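Local coordinates for protein cysteine synthase (Helicobacter pylori, PDB 6AHI) that catalyses the pyridoxal-phosphate-dependent formation of L-cysteine and acetate from O-acetyl-L-serine and hydrogen sulfide, and also has cystathionine beta-synthase activity, at residues A[159-164]-A[189-194]. Numbering follows the deposited sequence.
Sequences TLAPEI and ARYLKE
Tyr191 of helix 183-195 lies against Ala161 and Pro162 of helix 160-168; the two helices pack on one side of the larger, mixed sheet of this fold type II PLP enzyme. Strand 174-178 links them, so the chain runs helix-strand-helix, and the segment axes come within 9.1 Å at a crossing angle of -40°. Tyr191 carries most of the contact. Its CB sits 3.4 Å from Ala161 CB, a close carbon-carbon contact, and the same methyl meets the ring obliquely at CG and CD2. With CG anti to the backbone N (chi1 -174°), the phenol is swung across the first turn of the other helix. Pro162 lies over one ring face: its CG is 4.2 Å from the ring centroid and 22° off the normal, a CH-pi contact, while its N stands above the same plane nearer the rim. Tyr157, in the preceding helix 151-158, adds an edge-to-face ring contact to Tyr191. Leu192, the next residue, turns its end toward Ile164, and both side chains rest on Leu289 of strand 287-292, joining the helix pair to the sheet. Ile164 is also about 8 Å, side chain to side chain, from Thr184, a probable cofactor-binding residue at the start of helix 183-195. Further along, Glu194 OE1 is hydrogen-bonded to Tyr157 OH. No hydrogen bond crosses the interface, and its inner end is a looser apolar touch, Ile164 CG2 to Leu192 CD2 at 4.5 Å.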
loop_
_atom_site.group_PDB
_atom_site.type_symbol
_atom_site.label_atom_id
_atom_site.label_comp_id
_atom_site.label_asym_id
_atom_site.label_seq_id
_atom_site.Cartn_x
_atom_site.Cartn_y
_atom_site.Cartn_z
ATOM N N THR A 159 -2.130 -4.275 -21.100
ATOM C CA THR A 159 -1.221 -4.234 -19.936
ATOM C C THR A 159 -1.537 -5.398 -18.994
ATOM O O THR A 159 -0.812 -6.387 -18.957
ATOM C CB THR A 159 -1.285 -2.862 -19.239
ATOM O OG1 THR A 159 -2.598 -2.618 -18.715
ATOM C CG2 THR A 159 -0.891 -1.731 -20.164
ATOM N N LEU A 160 -2.671 -5.307 -18.296
ATOM C CA LEU A 160 -3.071 -6.292 -17.281
ATOM C C LEU A 160 -3.198 -7.696 -17.894
ATOM O O LEU A 160 -2.672 -8.657 -17.370
ATOM C CB LEU A 160 -4.409 -5.859 -16.681
ATOM C CG LEU A 160 -4.950 -6.751 -15.570
ATOM C CD1 LEU A 160 -3.908 -6.933 -14.487
ATOM C CD2 LEU A 160 -6.233 -6.174 -14.975
ATOM N N ALA A 161 -3.957 -7.811 -18.991
ATOM C CA ALA A 161 -4.372 -9.137 -19.463
ATOM C C ALA A 161 -3.162 -9.944 -19.930
ATOM O O ALA A 161 -3.021 -11.112 -19.548
ATOM C CB ALA A 161 -5.436 -9.031 -20.526
ATOM N N PRO A 162 -2.220 -9.380 -20.717
ATOM C CA PRO A 162 -1.041 -10.148 -21.123
ATOM C C PRO A 162 -0.176 -10.590 -19.939
ATOM O O PRO A 162 0.431 -11.677 -19.941
ATOM C CB PRO A 162 -0.244 -9.208 -22.046
ATOM C CG PRO A 162 -1.232 -8.156 -22.478
ATOM C CD PRO A 162 -2.285 -8.065 -21.389
ATOM N N GLU A 163 -0.126 -9.757 -18.908
ATOM C CA GLU A 163 0.657 -10.080 -17.707
ATOM C C GLU A 163 0.061 -11.323 -17.032
ATOM O O GLU A 163 0.755 -12.204 -16.601
ATOM C CB GLU A 163 0.634 -8.847 -16.799
ATOM C CG GLU A 163 1.802 -8.698 -15.856
ATOM C CD GLU A 163 1.566 -7.489 -14.970
ATOM O OE1 GLU A 163 1.892 -6.356 -15.373
ATOM O OE2 GLU A 163 1.031 -7.693 -13.878
ATOM N N ILE A 164 -1.263 -11.379 -16.962
ATOM C CA ILE A 164 -1.981 -12.516 -16.372
ATOM C C ILE A 164 -1.656 -13.809 -17.121
ATOM O O ILE A 164 -1.366 -14.817 -16.504
ATOM C CB ILE A 164 -3.496 -12.242 -16.340
ATOM C CG1 ILE A 164 -3.829 -11.255 -15.214
ATOM C CG2 ILE A 164 -4.277 -13.546 -16.218
ATOM C CD1 ILE A 164 -5.194 -10.622 -15.332
ATOM N N ALA A 189 -11.337 -9.322 -20.508
ATOM C CA ALA A 189 -12.123 -10.400 -21.059
ATOM C C ALA A 189 -11.837 -10.580 -22.550
ATOM O O ALA A 189 -11.745 -11.720 -23.048
ATOM C CB ALA A 189 -13.587 -10.175 -20.813
ATOM N N ARG A 190 -11.731 -9.464 -23.267
ATOM C CA ARG A 190 -11.475 -9.511 -24.727
ATOM C C ARG A 190 -10.167 -10.245 -24.983
ATOM O O ARG A 190 -10.128 -11.104 -25.823
ATOM C CB ARG A 190 -11.356 -8.097 -25.294
ATOM C CG ARG A 190 -11.063 -8.056 -26.786
ATOM C CD ARG A 190 -10.987 -6.671 -27.396
ATOM N NE ARG A 190 -11.522 -5.631 -26.532
ATOM C CZ ARG A 190 -12.704 -5.667 -25.918
ATOM N NH2 ARG A 190 -12.928 -4.970 -24.827
ATOM N N TYR A 191 -9.131 -9.873 -24.258
ATOM C CA TYR A 191 -7.799 -10.497 -24.423
ATOM C C TYR A 191 -7.810 -11.989 -24.053
ATOM O O TYR A 191 -7.248 -12.803 -24.782
ATOM C CB TYR A 191 -6.743 -9.797 -23.573
ATOM C CG TYR A 191 -5.347 -10.309 -23.827
ATOM C CD1 TYR A 191 -4.567 -9.813 -24.863
ATOM C CD2 TYR A 191 -4.830 -11.329 -23.062
ATOM C CE1 TYR A 191 -3.296 -10.299 -25.106
ATOM C CE2 TYR A 191 -3.561 -11.833 -23.290
ATOM C CZ TYR A 191 -2.783 -11.296 -24.291
ATOM O OH TYR A 191 -1.523 -11.776 -24.493
ATOM N N LEU A 192 -8.442 -12.335 -22.933
ATOM C CA LEU A 192 -8.531 -13.735 -22.471
ATOM C C LEU A 192 -9.328 -14.590 -23.467
ATOM O O LEU A 192 -8.942 -15.735 -23.765
ATOM C CB LEU A 192 -9.155 -13.778 -21.081
ATOM C CG LEU A 192 -8.318 -13.169 -19.953
ATOM C CD1 LEU A 192 -9.064 -13.217 -18.650
ATOM C CD2 LEU A 192 -6.978 -13.867 -19.766
ATOM N N LYS A 193 -10.434 -14.027 -23.993
ATOM C CA LYS A 193 -11.262 -14.751 -24.939
ATOM C C LYS A 193 -10.497 -15.072 -26.210
ATOM O O LYS A 193 -10.752 -16.090 -26.818
ATOM C CB LYS A 193 -12.508 -13.938 -25.312
ATOM C CG LYS A 193 -13.720 -14.295 -24.479
ATOM C CD LYS A 193 -14.327 -15.628 -24.882
ATOM C CE LYS A 193 -15.555 -15.966 -24.067
ATOM N NZ LYS A 193 -15.951 -17.391 -24.231
ATOM N N GLU A 194 -9.629 -14.159 -26.645
ATOM C CA GLU A 194 -8.808 -14.388 -27.838
ATOM C C GLU A 194 -7.869 -15.579 -27.627
ATOM O O GLU A 194 -7.667 -16.354 -28.557
ATOM C CB GLU A 194 -7.976 -13.153 -28.207
ATOM C CG GLU A 194 -8.792 -12.033 -28.827
ATOM C CD GLU A 194 -8.060 -10.712 -28.993
ATOM O OE1 GLU A 194 -6.833 -10.667 -28.710
ATOM O OE2 GLU A 194 -8.714 -9.729 -29.422
#